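Side-chain contacts in sortase B (Clostridium perfringens, PDB 5YFK), which is a cysteine transpeptidase of the sortase B class, a family that probably cleaves sorting signals and joins proteins to the cell wall through an acyl-thioester intermediate: residues Arg56-Val61 against Asp67-Gln72; Ser98-Asn103 against Asn107-Gly112; Asp193-Asn198 against Val221-Asp226. The protein carries 1 engineered substitution. One frame throughout, in Å; residues are numbered along the deposited sequence.

Three contacts follow one another along the chain, each closing before the next opens, and all reach the mixed sheet of the sortase fold. Contact 1 is the hairpin of strands 55-61 and 67-72, itself part of the sheet between strands 138-143 and 94-96. Contact 2 ties the loop after strand 94-96 to strand 107-111. Their centres lie about 11 Å apart and they touch, Q72 NE2 reaching N100 O. Contact 3 ties loop residues 193-198 to strand 216-225; its centre is about 21 Å from that of contact 1 and about 18 Å from that of contact 2. The same sheet carries position 209, the predicted nucleophile, here an engineered serine, on strand 203-210.

Contact 1: Arg56-Val61 against Asp67-Gln72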
ATOM      1  N   ARG A  56      -8.282   7.369   4.525  1.00 16.72           N
ATOM      2  CA  ARG A  56      -8.835   6.069   4.882  1.00 16.87           C
ATOM      3  C   ARG A  56      -8.031   5.331   5.946  1.00 17.62           C
ATOM      4  O   ARG A  56      -8.610   4.684   6.823  1.00 16.36           O
ATOM      5  CB  ARG A  56      -8.979   5.182   3.646  1.00 17.04           C
ATOM      6  CG  ARG A  56      -9.869   5.764   2.548  1.00 20.32           C
ATOM      7  CD  ARG A  56     -11.342   5.696   2.942  1.00 22.33           C
ATOM      8  NE  ARG A  56     -12.219   6.295   1.932  1.00 25.68           N
ATOM      9  CZ  ARG A  56     -12.677   7.542   1.982  1.00 25.69           C
ATOM     10  NH1 ARG A  56     -12.353   8.333   2.991  1.00 24.64           N
ATOM     11  NH2 ARG A  56     -13.432   8.009   1.002  1.00 28.55           N
ATOM     12  N   PHE A  57      -6.705   5.332   5.819  1.00 14.39           N
ATOM     13  CA  PHE A  57      -5.869   4.629   6.775  1.00 13.64           C
ATOM     14  C   PHE A  57      -4.417   5.095   6.682  1.00 15.44           C
ATOM     15  O   PHE A  57      -4.035   5.812   5.748  1.00 19.05           O
ATOM     16  CB  PHE A  57      -5.960   3.091   6.573  1.00 14.78           C
ATOM     17  CG  PHE A  57      -5.648   2.630   5.174  1.00 16.66           C
ATOM     18  CD1 PHE A  57      -4.369   2.227   4.837  1.00 14.52           C
ATOM     19  CD2 PHE A  57      -6.672   2.413   4.260  1.00 17.68           C
ATOM     20  CE1 PHE A  57      -4.080   1.783   3.550  1.00 12.59           C
ATOM     21  CE2 PHE A  57      -6.408   1.872   3.002  1.00 20.30           C
ATOM     22  CZ  PHE A  57      -5.104   1.519   2.662  1.00 15.03           C
ATOM     23  N   TRP A  58      -3.598   4.632   7.621  1.00 15.57           N
ATOM     24  CA  TRP A  58      -2.175   4.915   7.601  1.00 14.20           C
ATOM     25  C   TRP A  58      -1.407   3.636   7.197  1.00 15.60           C
ATOM     26  O   TRP A  58      -1.793   2.519   7.547  1.00 14.96           O
ATOM     27  CB  TRP A  58      -1.706   5.404   8.979  1.00 16.51           C
ATOM     28  CG  TRP A  58      -0.332   6.034   8.939  1.00 16.54           C
ATOM     29  CD1 TRP A  58       0.868   5.389   8.853  1.00 16.74           C
ATOM     30  CD2 TRP A  58      -0.043   7.426   8.815  1.00 17.26           C
ATOM     31  NE1 TRP A  58       1.883   6.293   8.756  1.00 20.02           N
ATOM     32  CE2 TRP A  58       1.347   7.545   8.611  1.00 18.09           C
ATOM     33  CE3 TRP A  58      -0.837   8.575   8.763  1.00 17.15           C
ATOM     34  CZ2 TRP A  58       1.975   8.762   8.563  1.00 21.13           C
ATOM     35  CZ3 TRP A  58      -0.215   9.797   8.701  1.00 20.07           C
ATOM     36  CH2 TRP A  58       1.185   9.886   8.581  1.00 24.05           C
ATOM     37  N   ILE A  59      -0.357   3.816   6.423  1.00 13.06           N
ATOM     38  CA  ILE A  59       0.505   2.694   6.033  1.00 14.17           C
ATOM     39  C   ILE A  59       1.941   2.972   6.475  1.00 12.97           C
ATOM     40  O   ILE A  59       2.502   4.042   6.218  1.00 13.40           O
ATOM     41  CB  ILE A  59       0.436   2.457   4.500  1.00 14.82           C
ATOM     42  CG1 ILE A  59       1.207   1.204   4.096  1.00 13.55           C
ATOM     43  CG2 ILE A  59       0.930   3.647   3.722  1.00 14.60           C
ATOM     44  CD1 ILE A  59       0.926   0.747   2.669  1.00 13.05           C
ATOM     45  N   LYS A  60       2.574   1.926   6.989  1.00 12.99           N
ATOM     46  CA  LYS A  60       3.974   1.941   7.280  1.00 13.95           C
ATOM     47  C   LYS A  60       4.595   0.628   6.851  1.00 16.15           C
ATOM     48  O   LYS A  60       4.129  -0.448   7.249  1.00 17.89           O
ATOM     49  CB  LYS A  60       4.198   2.175   8.784  1.00 18.52           C
ATOM     50  CG  LYS A  60       5.660   2.069   9.232  1.00 26.82           C
ATOM     51  CD  LYS A  60       6.517   3.168   8.640  1.00 36.04           C
ATOM     52  CE  LYS A  60       7.969   2.744   8.447  1.00 40.79           C
ATOM     53  NZ  LYS A  60       8.656   3.635   7.472  1.00 29.02           N
ATOM     54  N   VAL A  61       5.732   0.722   6.175  1.00 14.64           N
ATOM     55  CA  VAL A  61       6.414  -0.482   5.691  1.00 15.30           C
ATOM     56  C   VAL A  61       7.761  -0.638   6.353  1.00 19.98           C
ATOM     57  O   VAL A  61       8.611   0.251   6.325  1.00 13.03           O
ATOM     58  CB  VAL A  61       6.544  -0.536   4.160  1.00 17.28           C
ATOM     59  CG1 VAL A  61       7.301  -1.801   3.727  1.00 17.87           C
ATOM     60  CG2 VAL A  61       5.162  -0.513   3.516  1.00 16.92           C
ATOM     61  N   ASP A  67       5.755   5.622   5.095  1.00 12.70           N
ATOM     62  CA  ASP A  67       5.182   6.020   6.378  1.00 18.79           C
ATOM     63  C   ASP A  67       4.240   7.188   6.107  1.00 15.96           C
ATOM     64  O   ASP A  67       4.628   8.376   6.178  1.00 17.91           O
ATOM     65  CB  ASP A  67       6.289   6.449   7.341  1.00 17.51           C
ATOM     66  CG  ASP A  67       5.817   6.583   8.767  1.00 26.70           C
ATOM     67  OD1 ASP A  67       4.618   6.389   9.051  1.00 22.10           O
ATOM     68  OD2 ASP A  67       6.680   6.878   9.623  1.00 25.16           O
ATOM     69  N   PHE A  68       3.033   6.857   5.654  1.00 18.62           N
ATOM     70  CA  PHE A  68       2.165   7.833   5.022  1.00 15.03           C
ATOM     71  C   PHE A  68       0.701   7.658   5.419  1.00 17.47           C
ATOM     72  O   PHE A  68       0.205   6.531   5.528  1.00 13.78           O
ATOM     73  CB  PHE A  68       2.260   7.707   3.498  1.00 18.04           C
ATOM     74  CG  PHE A  68       3.631   7.990   2.945  1.00 21.14           C
ATOM     75  CD1 PHE A  68       4.136   9.275   2.955  1.00 30.79           C
ATOM     76  CD2 PHE A  68       4.369   6.991   2.345  1.00 17.53           C
ATOM     77  CE1 PHE A  68       5.387   9.541   2.435  1.00 28.48           C
ATOM     78  CE2 PHE A  68       5.621   7.246   1.839  1.00 22.26           C
ATOM     79  CZ  PHE A  68       6.120   8.529   1.869  1.00 21.15           C
ATOM     80  N   PRO A  69      -0.068   8.756   5.292  1.00 17.27           N
ATOM     81  CA  PRO A  69      -1.517   8.636   5.177  1.00 16.00           C
ATOM     82  C   PRO A  69      -1.940   8.187   3.767  1.00 14.77           C
ATOM     83  O   PRO A  69      -1.197   8.365   2.817  1.00 15.93           O
ATOM     84  CB  PRO A  69      -1.994  10.072   5.455  1.00 16.99           C
ATOM     85  CG  PRO A  69      -0.885  10.907   4.908  1.00 16.70           C
ATOM     86  CD  PRO A  69       0.392  10.155   5.163  1.00 17.48           C
ATOM     87  N   VAL A  70      -3.001   7.397   3.709  1.00 13.89           N
ATOM     88  CA  VAL A  70      -3.547   6.885   2.473  1.00 14.09           C
ATOM     89  C   VAL A  70      -4.959   7.411   2.274  1.00 13.53           C
ATOM     90  O   VAL A  70      -5.802   7.308   3.165  1.00 15.44           O
ATOM     91  CB  VAL A  70      -3.608   5.351   2.473  1.00 15.01           C
ATOM     92  CG1 VAL A  70      -4.079   4.851   1.120  1.00 16.42           C
ATOM     93  CG2 VAL A  70      -2.258   4.787   2.855  1.00 14.78           C
ATOM     94  N   VAL A  71      -5.202   7.918   1.077  1.00 14.69           N
ATOM     95  CA  VAL A  71      -6.506   8.475   0.725  1.00 15.78           C
ATOM     96  C   VAL A  71      -7.190   7.632  -0.348  1.00 18.39           C
ATOM     97  O   VAL A  71      -6.556   6.844  -1.040  1.00 18.69           O
ATOM     98  CB  VAL A  71      -6.355   9.928   0.219  1.00 15.50           C
ATOM     99  CG1 VAL A  71      -5.872  10.823   1.333  1.00 22.41           C
ATOM    100  CG2 VAL A  71      -5.430  10.008  -0.984  1.00 16.36           C
ATOM    101  N   GLN A  72      -8.473   7.877  -0.561  1.00 17.18           N
ATOM    102  CA  GLN A  72      -9.171   7.233  -1.642  1.00 18.95           C
ATOM    103  C   GLN A  72      -9.927   8.296  -2.431  1.00 21.90           C
ATOM    104  O   GLN A  72     -10.714   9.071  -1.854  1.00 20.49           O
ATOM    105  CB  GLN A  72     -10.139   6.199  -1.079  1.00 21.47           C
ATOM    106  CG  GLN A  72     -10.873   5.409  -2.149  1.00 19.52           C
ATOM    107  CD  GLN A  72     -11.757   4.333  -1.578  1.00 19.27           C
ATOM    108  OE1 GLN A  72     -12.331   4.487  -0.506  1.00 23.27           O
ATOM    109  NE2 GLN A  72     -11.879   3.231  -2.296  1.00 18.81           N
TER
HETATM  110  O   HOH W   1       9.380   6.327   8.873  1.00 29.60           O
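W58 lies flat over the chain at F68 and P69. Apolar contacts fall on both faces of this antiparallel hairpin. With CG anti to the backbone N (chi1 -166°), W58 lays its indole across the F68-P69 peptide, and the planar ring suits the rigid proline: P69 CD sits 3.8 Å from the centroid of the six-membered ring, a CH-pi contact. On the other face V70 CB packs over the ring of F57, while the branched I59 and V70 press together, CG2 to CG2 at 3.5 Å, a tight fit.

Among the polar side chains, W58 NE1 donates to D67 OD1 at 2.8 Å, the oxygen lying close to the ring plane; carboxylate and indole planes stand 84° apart. D67 OD2 forms a salt bridge with R21 and shares a water with K60 NZ, which also donates to the backbone carbonyls of T64 and I66. R56 NE donates to an in-plane lone pair of Q72 OE1 at 3.0 Å, while R56 NH1 turns to P53 O; Q72 NE2 bonds to D97 O and N100 O.

Backbone bonds pair I59 with F68 in both directions. R56 and F57 both face V70, a classic beta bulge: R56 N reaches V70 O and V70 N reaches F57 O, each at 2.8 Å, and the bond from F57 N to V70 O is weak.

Strand 138-143 flanks 56-61 and strand 94-96 flanks 67-72; F57 also packs against strand 107-111.

Contact 2: Ser98-Asn103 against Asn107-Gly112; sequences SENNLN and NIVVYG
The first side-chain torsion of N100, chi1 -105°, lies away from the staggered positions, and the amide is held there by its bonds to the backbone of strand 107-111, where N107 and V109 offer a carbonyl and an N-H. Leucine L102, with CG anti to its carbonyl carbon (chi1 -67°) and an extended chi2, sends CD2 to the CG2 branch of I108.

The amide of N100 then does what a neighbouring strand would do, accepting from one peptide group and donating to another. N100 OD1 takes the N-H of V109 at 2.8 Å, an almost straight bond of 176° that arrives in the plane of the carbonyl. N100 ND2 donates a hydrogen bond to N107 O at 3.0 Å, again nearly straight; here the acceptor lies close to the amide plane of N100, though the donor is tilted somewhat from the N107 carbonyl plane. Two bonds from one rigid group fix its rotation, and asparagine suits the place because a short side chain carries both a donor and an acceptor. D105 OD2 is a second acceptor for N100 ND2, so this buried amide nitrogen has partners on the strand and in the loop.

Beside the polar pair, the contact is apolar: L102 CD2 lies 3.8 Å from I108 CG2, the two side chains crossing at about a right angle. Their methyl groups need no polar partner, which suits a buried place against F57 and V96. The side chain of N107 points away from the loop, and its OD1 bonds to T205.

On the other side, strand 203-210 pairs with strand 107-111 through backbone bonds of I108 and V110. V109 also bonds to the backbone of D97, just after strand 94-96, so N100 continues that pairing into the loop.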
ATOM      1  N   SER A  98      -9.824   3.372  -6.284  1.00 17.96           N
ATOM      2  CA  SER A  98     -11.128   4.053  -6.148  1.00 19.43           C
ATOM      3  C   SER A  98     -12.310   3.074  -6.117  1.00 18.58           C
ATOM      4  O   SER A  98     -13.328   3.381  -5.509  1.00 22.54           O
ATOM      5  CB  SER A  98     -11.327   5.036  -7.304  1.00 18.31           C
ATOM      6  OG  SER A  98     -11.280   4.343  -8.546  1.00 19.19           O
ATOM      7  N   GLU A  99     -12.090   1.853  -6.609  1.00 27.34           N
ATOM      8  CA  GLU A  99     -13.131   0.817  -6.657  1.00 28.96           C
ATOM      9  C   GLU A  99     -13.123  -0.077  -5.398  1.00 31.85           C
ATOM     10  O   GLU A  99     -14.070  -0.817  -5.161  1.00 21.86           O
ATOM     11  CB  GLU A  99     -12.972  -0.049  -7.910  1.00 32.83           C
ATOM     12  CG  GLU A  99     -12.929   0.720  -9.220  1.00 39.66           C
ATOM     13  CD  GLU A  99     -14.022   1.780  -9.313  1.00 55.73           C
ATOM     14  OE1 GLU A  99     -13.698   2.997  -9.390  1.00 41.96           O
ATOM     15  OE2 GLU A  99     -15.209   1.396  -9.233  1.00 44.17           O
ATOM     16  N   ASN A 100     -12.097   0.050  -4.550  1.00 22.95           N
ATOM     17  CA  ASN A 100     -12.040  -0.735  -3.328  1.00 21.97           C
ATOM     18  C   ASN A 100     -13.190  -0.436  -2.393  1.00 24.57           C
ATOM     19  O   ASN A 100     -13.440   0.724  -2.037  1.00 23.38           O
ATOM     20  CB  ASN A 100     -10.726  -0.505  -2.583  1.00 19.99           C
ATOM     21  CG  ASN A 100      -9.747  -1.665  -2.722  1.00 15.77           C
ATOM     22  OD1 ASN A 100      -8.542  -1.441  -2.699  1.00 15.56           O
ATOM     23  ND2 ASN A 100     -10.243  -2.889  -2.712  1.00 17.29           N
ATOM     24  N   ASN A 101     -13.850  -1.495  -1.936  1.00 18.14           N
ATOM     25  CA  ASN A 101     -14.671  -1.401  -0.722  1.00 19.28           C
ATOM     26  C   ASN A 101     -13.906  -1.942   0.465  1.00 14.56           C
ATOM     27  O   ASN A 101     -13.724  -3.170   0.602  1.00 14.27           O
ATOM     28  CB  ASN A 101     -16.006  -2.132  -0.895  1.00 20.67           C
ATOM     29  CG  ASN A 101     -16.893  -2.051   0.343  1.00 22.88           C
ATOM     30  OD1 ASN A 101     -16.417  -1.971   1.471  1.00 27.30           O
ATOM     31  ND2 ASN A 101     -18.184  -1.933   0.117  1.00 27.76           N
ATOM     32  N   LEU A 102     -13.460  -1.033   1.337  1.00 19.08           N
ATOM     33  CA  LEU A 102     -12.507  -1.384   2.389  1.00 21.61           C
ATOM     34  C   LEU A 102     -13.148  -2.219   3.495  1.00 20.06           C
ATOM     35  O   LEU A 102     -12.476  -3.020   4.148  1.00 21.65           O
ATOM     36  CB  LEU A 102     -11.873  -0.128   2.987  1.00 21.63           C
ATOM     37  CG  LEU A 102     -10.967   0.668   2.043  1.00 21.43           C
ATOM     38  CD1 LEU A 102     -10.367   1.853   2.791  1.00 23.10           C
ATOM     39  CD2 LEU A 102      -9.861  -0.243   1.509  1.00 19.62           C
ATOM     40  N   ASN A 103     -14.476  -2.179   3.591  1.00 23.08           N
ATOM     41  CA  ASN A 103     -15.171  -3.063   4.539  1.00 20.51           C
ATOM     42  C   ASN A 103     -15.285  -4.494   4.051  1.00 19.56           C
ATOM     43  O   ASN A 103     -15.286  -5.431   4.856  1.00 25.71           O
ATOM     44  CB  ASN A 103     -16.564  -2.522   4.848  1.00 26.94           C
ATOM     45  CG  ASN A 103     -16.518  -1.199   5.588  1.00 32.55           C
ATOM     46  OD1 ASN A 103     -15.754  -1.036   6.541  1.00 36.85           O
ATOM     47  ND2 ASN A 103     -17.226  -0.209   5.064  1.00 42.84           N
ATOM     48  N   ASN A 107      -8.940  -7.965  -1.335  1.00 15.68           N
ATOM     49  CA  ASN A 107      -7.643  -7.381  -1.766  1.00 12.78           C
ATOM     50  C   ASN A 107      -7.743  -5.873  -1.699  1.00 13.84           C
ATOM     51  O   ASN A 107      -8.529  -5.278  -2.423  1.00 17.60           O
ATOM     52  CB  ASN A 107      -7.308  -7.801  -3.185  1.00 14.48           C
ATOM     53  CG  ASN A 107      -5.919  -7.370  -3.629  1.00 12.17           C
ATOM     54  OD1 ASN A 107      -5.071  -6.951  -2.814  1.00 15.43           O
ATOM     55  ND2 ASN A 107      -5.664  -7.507  -4.925  1.00 13.13           N
ATOM     56  N   ILE A 108      -6.961  -5.284  -0.810  1.00 11.90           N
ATOM     57  CA  ILE A 108      -6.859  -3.834  -0.704  1.00 11.93           C
ATOM     58  C   ILE A 108      -5.689  -3.415  -1.596  1.00 15.22           C
ATOM     59  O   ILE A 108      -4.554  -3.854  -1.404  1.00 14.31           O
ATOM     60  CB  ILE A 108      -6.609  -3.420   0.744  1.00 14.10           C
ATOM     61  CG1 ILE A 108      -7.740  -3.956   1.638  1.00 16.74           C
ATOM     62  CG2 ILE A 108      -6.466  -1.893   0.841  1.00 15.85           C
ATOM     63  CD1 ILE A 108      -7.422  -3.979   3.118  1.00 23.00           C
ATOM     64  N   VAL A 109      -5.970  -2.544  -2.552  1.00 13.90           N
ATOM     65  CA  VAL A 109      -4.960  -2.212  -3.544  1.00 13.45           C
ATOM     66  C   VAL A 109      -4.555  -0.776  -3.411  1.00 12.04           C
ATOM     67  O   VAL A 109      -5.400   0.127  -3.449  1.00 13.70           O
ATOM     68  CB  VAL A 109      -5.476  -2.474  -4.972  1.00 12.92           C
ATOM     69  CG1 VAL A 109      -4.479  -1.983  -6.011  1.00 14.09           C
ATOM     70  CG2 VAL A 109      -5.756  -3.952  -5.149  1.00 11.63           C
ATOM     71  N   VAL A 110      -3.250  -0.558  -3.235  1.00 13.94           N
ATOM     72  CA  VAL A 110      -2.745   0.756  -2.917  1.00 11.53           C
ATOM     73  C   VAL A 110      -1.642   1.129  -3.913  1.00 12.42           C
ATOM     74  O   VAL A 110      -0.759   0.307  -4.200  1.00 13.25           O
ATOM     75  CB  VAL A 110      -2.207   0.801  -1.462  1.00 11.70           C
ATOM     76  CG1 VAL A 110      -1.649   2.160  -1.104  1.00 11.01           C
ATOM     77  CG2 VAL A 110      -3.295   0.390  -0.485  1.00 14.10           C
ATOM     78  N   TYR A 111      -1.669   2.390  -4.350  1.00 12.25           N
ATOM     79  CA  TYR A 111      -0.753   2.931  -5.359  1.00 12.83           C
ATOM     80  C   TYR A 111       0.057   4.070  -4.783  1.00 13.93           C
ATOM     81  O   TYR A 111      -0.414   4.853  -3.927  1.00 14.10           O
ATOM     82  CB  TYR A 111      -1.520   3.470  -6.565  1.00 13.28           C
ATOM     83  CG  TYR A 111      -2.440   2.505  -7.241  1.00 12.22           C
ATOM     84  CD1 TYR A 111      -3.736   2.313  -6.785  1.00 16.43           C
ATOM     85  CD2 TYR A 111      -2.012   1.765  -8.337  1.00 19.35           C
ATOM     86  CE1 TYR A 111      -4.585   1.434  -7.430  1.00 17.14           C
ATOM     87  CE2 TYR A 111      -2.798   0.759  -8.868  1.00 17.07           C
ATOM     88  CZ  TYR A 111      -4.101   0.657  -8.450  1.00 16.26           C
ATOM     89  OH  TYR A 111      -4.929  -0.234  -9.048  1.00 23.78           O
ATOM     90  N   GLY A 112       1.242   4.248  -5.339  1.00 15.27           N
ATOM     91  CA  GLY A 112       2.007   5.476  -5.144  1.00 13.45           C
ATOM     92  C   GLY A 112       3.112   5.616  -6.160  1.00 15.70           C
ATOM     93  O   GLY A 112       3.530   4.638  -6.763  1.00 15.35           O
TER

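Contact 3: Asp193-Asn198 against Val221-Asp226; sequences DGIDLN and VAKEID
K223 reaches from its strand to the carbonyls of I195 and D196, its aliphatic chain lying along the side chains of I195 and L197. The polar grip is at its end: NZ donates to I195 O at 2.8 Å, approaching nearly in line with the carbonyl bond, and weakly to D196 O at 3.1 Å. A water accepts from K223 NZ at 3.0 Å and donates weakly to D196 OD2. Outside the two segments, the same ammonium forms a salt bridge with D201.

Loop residues brace one another as well. N198 ND2 donates to D196 O at 3.0 Å, so that carbonyl receives both the amide and, weakly, the lysine; N198 OD1 accepts from the backbone N of N200.

Apolar packing covers the lysine's methylenes. CD rests 3.5 Å from I195 CG1 and 4.0 Å from L197 CD1, both side chains running antiparallel to the lysine chain. K223 leaves its strand with CG between the backbone N and the carbonyl carbon (chi1 62°) and bends at chi3 (-90°), which turns the ammonium toward the loop.

Lysine suits this place because a long hydrocarbon can be buried while its charge reaches the loop's carbonyls. The D201 carboxylate and the carbonyl oxygens would probably favour the charged form of K223. D201 OD2 also accepts from N198 N, so one carboxylate joins the lysine to loop residues 195-198.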
ATOM      1  N   ASP A 193       8.389 -18.812   3.176  1.00 26.96           N
ATOM      2  CA  ASP A 193       8.124 -20.114   3.758  1.00 26.84           C
ATOM      3  C   ASP A 193       7.076 -20.018   4.862  1.00 25.23           C
ATOM      4  O   ASP A 193       7.120 -19.108   5.691  1.00 28.33           O
ATOM      5  CB  ASP A 193       9.413 -20.704   4.342  1.00 32.79           C
ATOM      6  CG  ASP A 193      10.444 -21.030   3.282  1.00 31.19           C
ATOM      7  OD1 ASP A 193      10.083 -21.166   2.092  1.00 32.01           O
ATOM      8  OD2 ASP A 193      11.607 -21.275   3.667  1.00 37.51           O
ATOM      9  N   GLY A 194       6.137 -20.964   4.863  1.00 30.15           N
ATOM     10  CA  GLY A 194       5.255 -21.194   6.012  1.00 36.30           C
ATOM     11  C   GLY A 194       4.132 -20.170   6.136  1.00 36.17           C
ATOM     12  O   GLY A 194       3.527 -20.024   7.194  1.00 43.92           O
ATOM     13  N   ILE A 195       3.840 -19.478   5.045  1.00 30.23           N
ATOM     14  CA  ILE A 195       2.906 -18.348   5.067  1.00 41.09           C
ATOM     15  C   ILE A 195       1.440 -18.827   5.023  1.00 35.66           C
ATOM     16  O   ILE A 195       0.520 -18.038   5.226  1.00 21.15           O
ATOM     17  CB  ILE A 195       3.194 -17.379   3.892  1.00 29.27           C
ATOM     18  CG1 ILE A 195       2.636 -15.984   4.184  1.00 46.85           C
ATOM     19  CG2 ILE A 195       2.610 -17.895   2.589  1.00 37.99           C
ATOM     20  CD1 ILE A 195       3.707 -14.946   4.405  1.00 38.34           C
ATOM     21  N   ASP A 196       1.243 -20.140   4.883  1.00 26.47           N
ATOM     22  CA  ASP A 196      -0.103 -20.742   4.772  1.00 22.62           C
ATOM     23  C   ASP A 196      -1.076 -19.830   4.000  1.00 23.86           C
ATOM     24  O   ASP A 196      -2.181 -19.548   4.475  1.00 21.67           O
ATOM     25  CB  ASP A 196      -0.635 -21.016   6.178  1.00 26.36           C
ATOM     26  CG  ASP A 196      -1.874 -21.907   6.198  1.00 28.43           C
ATOM     27  OD1 ASP A 196      -2.161 -22.584   5.196  1.00 29.94           O
ATOM     28  OD2 ASP A 196      -2.650 -21.793   7.173  1.00 38.44           O
ATOM     29  N   LEU A 197      -0.780 -19.573   2.733  1.00 21.79           N
ATOM     30  CA  LEU A 197      -1.630 -18.713   1.941  1.00 20.69           C
ATOM     31  C   LEU A 197      -2.869 -19.519   1.536  1.00 27.73           C
ATOM     32  O   LEU A 197      -2.755 -20.668   1.063  1.00 29.70           O
ATOM     33  CB  LEU A 197      -0.893 -18.202   0.698  1.00 25.61           C
ATOM     34  CG  LEU A 197      -1.633 -17.116  -0.091  1.00 26.00           C
ATOM     35  CD1 LEU A 197      -1.852 -15.862   0.736  1.00 29.34           C
ATOM     36  CD2 LEU A 197      -0.928 -16.786  -1.409  1.00 29.89           C
ATOM     37  N   ASN A 198      -4.039 -18.950   1.789  1.00 23.27           N
ATOM     38  CA  ASN A 198      -5.296 -19.668   1.567  1.00 21.78           C
ATOM     39  C   ASN A 198      -6.502 -18.748   1.398  1.00 21.63           C
ATOM     40  O   ASN A 198      -6.440 -17.556   1.669  1.00 18.55           O
ATOM     41  CB  ASN A 198      -5.516 -20.680   2.696  1.00 24.19           C
ATOM     42  CG  ASN A 198      -6.015 -20.041   3.978  1.00 19.78           C
ATOM     43  OD1 ASN A 198      -7.223 -19.875   4.164  1.00 28.81           O
ATOM     44  ND2 ASN A 198      -5.115 -19.740   4.885  1.00 17.58           N
ATOM     45  N   VAL A 221       2.744  -8.001  -2.628  1.00 13.86           N
ATOM     46  CA  VAL A 221       1.489  -8.533  -2.082  1.00 14.51           C
ATOM     47  C   VAL A 221       1.764  -9.200  -0.733  1.00 14.65           C
ATOM     48  O   VAL A 221       2.753  -9.926  -0.549  1.00 14.81           O
ATOM     49  CB  VAL A 221       0.824  -9.550  -3.043  1.00 13.49           C
ATOM     50  CG1 VAL A 221      -0.638  -9.737  -2.706  1.00 13.58           C
ATOM     51  CG2 VAL A 221       0.955  -9.089  -4.505  1.00 14.17           C
ATOM     52  N   ALA A 222       0.882  -8.921   0.221  1.00 16.10           N
ATOM     53  CA  ALA A 222       1.053  -9.337   1.611  1.00 15.79           C
ATOM     54  C   ALA A 222      -0.295  -9.829   2.144  1.00 14.66           C
ATOM     55  O   ALA A 222      -1.359  -9.424   1.642  1.00 11.69           O
ATOM     56  CB  ALA A 222       1.539  -8.155   2.442  1.00 16.21           C
ATOM     57  N   LYS A 223      -0.241 -10.811   3.036  1.00 13.74           N
ATOM     58  CA  LYS A 223      -1.440 -11.335   3.698  1.00 13.15           C
ATOM     59  C   LYS A 223      -1.560 -10.948   5.148  1.00 10.67           C
ATOM     60  O   LYS A 223      -0.573 -10.912   5.895  1.00 14.71           O
ATOM     61  CB  LYS A 223      -1.517 -12.862   3.596  1.00 17.28           C
ATOM     62  CG  LYS A 223      -0.383 -13.583   4.269  1.00 22.61           C
ATOM     63  CD  LYS A 223      -0.728 -15.048   4.437  1.00 18.63           C
ATOM     64  CE  LYS A 223      -1.435 -15.349   5.747  1.00 20.41           C
ATOM     65  NZ  LYS A 223      -1.879 -16.773   5.813  1.00 18.14           N
ATOM     66  N   GLU A 224      -2.800 -10.773   5.585  1.00 14.68           N
ATOM     67  CA  GLU A 224      -3.046 -10.331   6.947  1.00 14.91           C
ATOM     68  C   GLU A 224      -2.716 -11.455   7.900  1.00 14.70           C
ATOM     69  O   GLU A 224      -3.092 -12.601   7.663  1.00 16.89           O
ATOM     70  CB  GLU A 224      -4.471  -9.877   7.153  1.00 15.75           C
ATOM     71  CG  GLU A 224      -4.624  -9.178   8.486  1.00 16.55           C
ATOM     72  CD  GLU A 224      -5.953  -8.492   8.641  1.00 21.21           C
ATOM     73  OE1 GLU A 224      -6.790  -8.511   7.701  1.00 19.27           O
ATOM     74  OE2 GLU A 224      -6.125  -7.885   9.716  1.00 25.02           O
ATOM     75  N   ILE A 225      -1.965 -11.114   8.940  1.00 15.16           N
ATOM     76  CA  ILE A 225      -1.613 -12.052   9.973  1.00 18.10           C
ATOM     77  C   ILE A 225      -2.013 -11.549  11.344  1.00 24.35           C
ATOM     78  O   ILE A 225      -2.253 -10.352  11.529  1.00 22.65           O
ATOM     79  CB  ILE A 225      -0.111 -12.336   9.974  1.00 21.85           C
ATOM     80  CG1 ILE A 225       0.675 -11.070  10.332  1.00 24.00           C
ATOM     81  CG2 ILE A 225       0.310 -12.895   8.627  1.00 27.62           C
ATOM     82  CD1 ILE A 225       2.147 -11.332  10.563  1.00 31.24           C
ATOM     83  N   ASP A 226      -2.005 -12.484  12.296  1.00 30.84           N
ATOM     84  CA  ASP A 226      -2.522 -12.292  13.661  1.00 51.41           C
ATOM     85  C   ASP A 226      -4.036 -12.288  13.766  1.00 54.35           C
ATOM     86  O   ASP A 226      -4.580 -12.672  14.801  1.00 61.85           O
ATOM     87  CB  ASP A 226      -1.951 -11.031  14.289  1.00 56.56           C
ATOM     88  CG  ASP A 226      -0.559 -11.240  14.806  1.00 54.73           C
ATOM     89  OD1 ASP A 226      -0.266 -12.380  15.227  1.00 62.03           O
ATOM     90  OD2 ASP A 226       0.278 -10.331  14.639  1.00 53.38           O
TER
HETATM   91  O   HOH W   2      -3.126 -18.437   8.037  1.00 35.70           O